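Local coordinates for protein putative DD-carboxypeptidase TP_0574 (Treponema pallidum, PDB 1O75) that binds penicillin and acts as a zinc-stimulated carboxypeptidase, possibly trimming peptidoglycan peptides in the spirochaete cell envelope, at residues 111-120 with 245-253. The protein carries 2 engineered substitutions. Sequence-based numbering, arbitrary orientation.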
ATOM      1  N   PHE B 111       6.282  -4.409 -23.944  1.00 34.64           N
ATOM      2  CA  PHE B 111       6.038  -3.137 -23.283  1.00 34.44           C
ATOM      3  C   PHE B 111       6.437  -1.951 -24.153  1.00 34.79           C
ATOM      4  O   PHE B 111       7.549  -1.906 -24.676  1.00 32.99           O
ATOM      5  CB  PHE B 111       6.819  -3.068 -21.964  1.00 32.59           C
ATOM      6  CG  PHE B 111       6.742  -1.727 -21.295  1.00 33.15           C
ATOM      7  CD1 PHE B 111       5.560  -1.309 -20.687  1.00 31.41           C
ATOM      8  CD2 PHE B 111       7.838  -0.872 -21.306  1.00 31.59           C
ATOM      9  CE1 PHE B 111       5.474  -0.045 -20.098  1.00 32.01           C
ATOM     10  CE2 PHE B 111       7.772   0.386 -20.730  1.00 32.62           C
ATOM     11  CZ  PHE B 111       6.581   0.808 -20.120  1.00 31.93           C
ATOM     12  N   GLN B 112       5.535  -0.982 -24.279  1.00 36.64           N
ATOM     13  CA  GLN B 112       5.800   0.223 -25.076  1.00 39.43           C
ATOM     14  C   GLN B 112       6.045   1.428 -24.170  1.00 39.63           C
ATOM     15  O   GLN B 112       7.061   2.102 -24.298  1.00 40.20           O
ATOM     16  CB  GLN B 112       4.627   0.536 -26.033  1.00 40.72           C
ATOM     17  CG  GLN B 112       4.374  -0.519 -27.109  1.00 47.03           C
ATOM     18  CD  GLN B 112       5.639  -0.907 -27.880  1.00 51.88           C
ATOM     19  OE1 GLN B 112       6.113  -2.048 -27.789  1.00 53.98           O
ATOM     20  NE2 GLN B 112       6.191   0.038 -28.639  1.00 53.05           N
ATOM     21  N   ASP B 113       5.125   1.703 -23.249  1.00 38.90           N
ATOM     22  CA  ASP B 113       5.305   2.836 -22.348  1.00 40.31           C
ATOM     23  C   ASP B 113       4.187   2.973 -21.324  1.00 38.21           C
ATOM     24  O   ASP B 113       3.166   2.280 -21.393  1.00 36.21           O
ATOM     25  CB  ASP B 113       5.397   4.132 -23.163  1.00 46.40           C
ATOM     26  CG  ASP B 113       4.217   4.303 -24.117  1.00 53.23           C
ATOM     27  OD1 ASP B 113       3.105   4.606 -23.637  1.00 57.94           O
ATOM     28  OD2 ASP B 113       4.392   4.121 -25.349  1.00 58.26           O
ATOM     29  N   LEU B 114       4.382   3.870 -20.365  1.00 36.30           N
ATOM     30  CA  LEU B 114       3.341   4.118 -19.373  1.00 37.62           C
ATOM     31  C   LEU B 114       2.562   5.330 -19.891  1.00 37.83           C
ATOM     32  O   LEU B 114       3.140   6.397 -20.072  1.00 37.35           O
ATOM     33  CB  LEU B 114       3.942   4.444 -17.998  1.00 34.30           C
ATOM     34  CG  LEU B 114       2.892   4.687 -16.914  1.00 32.38           C
ATOM     35  CD1 LEU B 114       2.160   3.386 -16.603  1.00 31.88           C
ATOM     36  CD2 LEU B 114       3.557   5.232 -15.674  1.00 30.49           C
ATOM     37  N   GLY B 115       1.263   5.158 -20.138  1.00 40.30           N
ATOM     38  CA  GLY B 115       0.444   6.254 -20.628  1.00 39.81           C
ATOM     39  C   GLY B 115       0.298   7.367 -19.602  1.00 41.17           C
ATOM     40  O   GLY B 115       0.520   7.149 -18.407  1.00 39.43           O
ATOM     41  N   GLU B 116      -0.074   8.561 -20.066  1.00 40.99           N
ATOM     42  CA  GLU B 116      -0.268   9.722 -19.196  1.00 42.37           C
ATOM     43  C   GLU B 116      -1.338   9.418 -18.162  1.00 38.83           C
ATOM     44  O   GLU B 116      -1.326   9.963 -17.054  1.00 37.13           O
ATOM     45  CB  GLU B 116      -0.697  10.943 -20.018  1.00 46.73           C
ATOM     46  CG  GLU B 116       0.387  11.486 -20.936  1.00 54.14           C
ATOM     47  CD  GLU B 116       1.490  12.206 -20.178  1.00 59.33           C
ATOM     48  OE1 GLU B 116       1.196  13.255 -19.563  1.00 63.21           O
ATOM     49  OE2 GLU B 116       2.652  11.729 -20.195  1.00 61.70           O
ATOM     50  N   ASP B 117      -2.260   8.540 -18.542  1.00 37.21           N
ATOM     51  CA  ASP B 117      -3.347   8.114 -17.676  1.00 37.66           C
ATOM     52  C   ASP B 117      -2.933   7.026 -16.688  1.00 37.01           C
ATOM     53  O   ASP B 117      -3.761   6.517 -15.942  1.00 35.32           O
ATOM     54  CB  ASP B 117      -4.527   7.620 -18.517  1.00 40.02           C
ATOM     55  CG  ASP B 117      -4.202   6.367 -19.335  1.00 44.92           C
ATOM     56  OD1 ASP B 117      -3.036   5.910 -19.347  1.00 42.90           O
ATOM     57  OD2 ASP B 117      -5.140   5.845 -19.976  1.00 46.26           O
ATOM     58  N   GLY B 118      -1.649   6.676 -16.685  1.00 35.96           N
ATOM     59  CA  GLY B 118      -1.170   5.660 -15.769  1.00 37.79           C
ATOM     60  C   GLY B 118      -1.391   4.231 -16.213  1.00 38.86           C
ATOM     61  O   GLY B 118      -1.170   3.312 -15.435  1.00 40.23           O
ATOM     62  N   GLU B 119      -1.841   4.023 -17.447  1.00 38.39           N
ATOM     63  CA  GLU B 119      -2.057   2.661 -17.909  1.00 39.63           C
ATOM     64  C   GLU B 119      -0.866   2.161 -18.737  1.00 38.33           C
ATOM     65  O   GLU B 119      -0.228   2.913 -19.485  1.00 37.35           O
ATOM     66  CB  GLU B 119      -3.352   2.564 -18.722  1.00 43.74           C
ATOM     67  CG  GLU B 119      -4.621   2.881 -17.905  1.00 46.74           C
ATOM     68  CD  GLU B 119      -4.895   1.855 -16.797  1.00 49.59           C
ATOM     69  OE1 GLU B 119      -4.998   0.645 -17.099  1.00 50.65           O
ATOM     70  OE2 GLU B 119      -5.019   2.256 -15.621  1.00 51.00           O
ATOM     71  N   ILE B 120      -0.564   0.882 -18.592  1.00 34.89           N
ATOM     72  CA  ILE B 120       0.549   0.305 -19.308  1.00 33.44           C
ATOM     73  C   ILE B 120       0.154   0.020 -20.748  1.00 32.60           C
ATOM     74  O   ILE B 120      -0.821  -0.666 -21.004  1.00 31.10           O
ATOM     75  CB  ILE B 120       1.022  -0.970 -18.580  1.00 32.72           C
ATOM     76  CG1 ILE B 120       1.608  -0.557 -17.215  1.00 33.43           C
ATOM     77  CG2 ILE B 120       2.098  -1.681 -19.400  1.00 31.21           C
ATOM     78  CD1 ILE B 120       1.583  -1.648 -16.179  1.00 37.93           C
ATOM     79  N   HIS B 245       6.344   7.746 -11.504  1.00 31.40           N
ATOM     80  CA  HIS B 245       5.718   6.438 -11.744  1.00 31.45           C
ATOM     81  C   HIS B 245       6.299   5.895 -13.047  1.00 32.09           C
ATOM     82  O   HIS B 245       6.651   4.716 -13.148  1.00 30.92           O
ATOM     83  CB  HIS B 245       4.184   6.605 -11.858  1.00 31.17           C
ATOM     84  CG  HIS B 245       3.412   5.317 -11.867  1.00 31.22           C
ATOM     85  ND1 HIS B 245       2.096   5.248 -12.285  1.00 30.53           N
ATOM     86  CD2 HIS B 245       3.746   4.060 -11.480  1.00 33.17           C
ATOM     87  CE1 HIS B 245       1.655   4.008 -12.157  1.00 32.13           C
ATOM     88  NE2 HIS B 245       2.637   3.266 -11.672  1.00 34.10           N
ATOM     89  N   ARG B 246       6.440   6.767 -14.039  1.00 30.66           N
ATOM     90  CA  ARG B 246       6.981   6.335 -15.318  1.00 31.75           C
ATOM     91  C   ARG B 246       8.426   5.823 -15.219  1.00 28.91           C
ATOM     92  O   ARG B 246       8.783   4.826 -15.845  1.00 28.28           O
ATOM     93  CB  ARG B 246       6.901   7.476 -16.337  1.00 33.81           C
ATOM     94  CG  ARG B 246       7.652   7.193 -17.628  1.00 41.39           C
ATOM     95  CD  ARG B 246       6.904   7.762 -18.819  1.00 51.23           C
ATOM     96  NE  ARG B 246       6.364   9.078 -18.504  1.00 58.87           N
ATOM     97  CZ  ARG B 246       5.344   9.645 -19.143  1.00 62.29           C
ATOM     98  NH1 ARG B 246       4.747   9.010 -20.148  1.00 63.92           N
ATOM     99  NH2 ARG B 246       4.901  10.837 -18.756  1.00 64.24           N
ATOM    100  N   GLU B 247       9.257   6.498 -14.440  1.00 28.26           N
ATOM    101  CA  GLU B 247      10.643   6.042 -14.306  1.00 29.25           C
ATOM    102  C   GLU B 247      10.716   4.675 -13.606  1.00 29.01           C
ATOM    103  O   GLU B 247      11.534   3.839 -13.963  1.00 30.90           O
ATOM    104  CB  GLU B 247      11.488   7.089 -13.562  1.00 27.87           C
ATOM    105  CG  GLU B 247      11.760   8.359 -14.422  1.00 32.67           C
ATOM    106  CD  GLU B 247      12.345   9.500 -13.608  1.00 35.68           C
ATOM    107  OE1 GLU B 247      12.033   9.605 -12.403  1.00 35.72           O
ATOM    108  OE2 GLU B 247      13.108  10.308 -14.170  1.00 39.15           O
ATOM    109  N   PHE B 248       9.860   4.439 -12.629  1.00 27.74           N
ATOM    110  CA  PHE B 248       9.874   3.153 -11.941  1.00 28.88           C
ATOM    111  C   PHE B 248       9.374   2.062 -12.861  1.00 28.80           C
ATOM    112  O   PHE B 248       9.943   0.969 -12.925  1.00 27.06           O
ATOM    113  CB  PHE B 248       9.007   3.188 -10.684  1.00 29.01           C
ATOM    114  CG  PHE B 248       8.921   1.856  -9.986  1.00 30.13           C
ATOM    115  CD1 PHE B 248      10.056   1.282  -9.402  1.00 29.53           C
ATOM    116  CD2 PHE B 248       7.716   1.166  -9.935  1.00 30.80           C
ATOM    117  CE1 PHE B 248       9.981   0.037  -8.776  1.00 30.69           C
ATOM    118  CE2 PHE B 248       7.628  -0.074  -9.316  1.00 28.53           C
ATOM    119  CZ  PHE B 248       8.756  -0.641  -8.735  1.00 29.46           C
ATOM    120  N   ILE B 249       8.307   2.348 -13.599  1.00 26.73           N
ATOM    121  CA  ILE B 249       7.789   1.348 -14.515  1.00 25.88           C
ATOM    122  C   ILE B 249       8.826   0.963 -15.580  1.00 26.81           C
ATOM    123  O   ILE B 249       8.963  -0.210 -15.926  1.00 26.40           O
ATOM    124  CB  ILE B 249       6.476   1.858 -15.163  1.00 26.15           C
ATOM    125  CG1 ILE B 249       5.381   1.858 -14.099  1.00 27.54           C
ATOM    126  CG2 ILE B 249       6.064   0.970 -16.335  1.00 28.10           C
ATOM    127  CD1 ILE B 249       5.132   0.495 -13.489  1.00 29.59           C
ATOM    128  N   ASP B 250       9.556   1.943 -16.107  1.00 27.90           N
ATOM    129  CA  ASP B 250      10.566   1.635 -17.120  1.00 29.45           C
ATOM    130  C   ASP B 250      11.587   0.668 -16.508  1.00 28.17           C
ATOM    131  O   ASP B 250      12.086  -0.233 -17.174  1.00 29.27           O
ATOM    132  CB  ASP B 250      11.294   2.904 -17.589  1.00 30.79           C
ATOM    133  CG  ASP B 250      10.461   3.744 -18.558  1.00 39.48           C
ATOM    134  OD1 ASP B 250       9.529   3.199 -19.191  1.00 42.09           O
ATOM    135  OD2 ASP B 250      10.750   4.952 -18.711  1.00 42.70           O
ATOM    136  N   TYR B 251      11.899   0.860 -15.238  1.00 26.42           N
ATOM    137  CA  TYR B 251      12.855  -0.033 -14.597  1.00 27.31           C
ATOM    138  C   TYR B 251      12.300  -1.464 -14.439  1.00 26.57           C
ATOM    139  O   TYR B 251      12.934  -2.423 -14.885  1.00 27.80           O
ATOM    140  CB  TYR B 251      13.273   0.504 -13.231  1.00 25.35           C
ATOM    141  CG  TYR B 251      14.339  -0.368 -12.563  1.00 27.71           C
ATOM    142  CD1 TYR B 251      15.668  -0.319 -12.991  1.00 27.45           C
ATOM    143  CD2 TYR B 251      14.010  -1.250 -11.523  1.00 27.59           C
ATOM    144  CE1 TYR B 251      16.660  -1.122 -12.401  1.00 26.20           C
ATOM    145  CE2 TYR B 251      14.995  -2.073 -10.922  1.00 26.89           C
ATOM    146  CZ  TYR B 251      16.314  -1.999 -11.371  1.00 28.35           C
ATOM    147  OH  TYR B 251      17.280  -2.831 -10.844  1.00 25.78           O
ATOM    148  N   VAL B 252      11.124  -1.634 -13.837  1.00 26.01           N
ATOM    149  CA  VAL B 252      10.636  -3.006 -13.681  1.00 26.22           C
ATOM    150  C   VAL B 252      10.365  -3.646 -15.031  1.00 27.74           C
ATOM    151  O   VAL B 252      10.434  -4.866 -15.159  1.00 26.70           O
ATOM    152  CB  VAL B 252       9.357  -3.110 -12.771  1.00 28.34           C
ATOM    153  CG1 VAL B 252       9.703  -2.734 -11.343  1.00 24.75           C
ATOM    154  CG2 VAL B 252       8.218  -2.192 -13.311  1.00 28.78           C
ATOM    155  N   MET B 253      10.090  -2.840 -16.060  1.00 27.88           N
ATOM    156  CA  MET B 253       9.827  -3.431 -17.382  1.00 27.97           C
ATOM    157  C   MET B 253      11.135  -3.897 -18.029  1.00 27.46           C
ATOM    158  O   MET B 253      11.123  -4.531 -19.077  1.00 31.09           O
ATOM    159  CB  MET B 253       9.103  -2.446 -18.303  1.00 28.17           C
ATOM    160  CG  MET B 253       7.620  -2.239 -17.934  1.00 28.60           C
ATOM    161  SD  MET B 253       6.650  -3.774 -18.051  1.00 31.28           S
ATOM    162  CE  MET B 253       5.455  -3.518 -16.829  1.00 37.14           C
TER
HETATM  163  O   HOH W   1       7.095   4.884 -20.469  1.00 44.70           O
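Met-253 lies across the ring of Phe-111, its CG 3.4 Å from the ring centroid and almost on the ring normal, while SD sits obliquely at 4.2 Å from that centroid, a Met-aromatic contact. On the opposite face the backbone N of Asp-113 lies above the ring, away from its centre. Ile-249 CG2 reaches Phe-111 CZ at 3.8 Å, and Asp-250 OD1 stands at the ring edge beside CE2. Two turns nearer the start of the helix, Leu-114, with CG anti to the backbone N (chi1 -179°), meets His-245 and Arg-246; its CD2 rests over the His-245 imidazole and approaches Arg-246 CA to 3.6 Å.

At the exposed end of the contact, Arg-246 bends at chi2 and chi3 to bring its guanidinium to the turn, where NH2 donates to Glu-116 OE2 over 2.8 Å in a nearly straight bond (169°). OE2 lies in the guanidinium plane, and NH2 comes to it from the syn side, tilted out of the carboxylate plane; NH1 adds only a weak bond to the same oxygen. A water bridges strand backbone and helix side chain, accepting from Leu-114 N and donating to Asp-250 OD1.

Further out, a type I turn from Gly-115 to Gly-118, braced by an Asx turn at Asp-117, positions Glu-116. His-245 is held by Thr-288 O through NE2 and by Glu-242 of the second subunit through ND1, which ties this contact to the crystallised dimer. Helix 245-252 thus runs nearly antiparallel (162°) to strand 111-114, the end of one arm of a β-hairpin with a classic bulge at Gln-112 and Asp-113, joining the Tp47 domain a family region to the E-set-like domain C region.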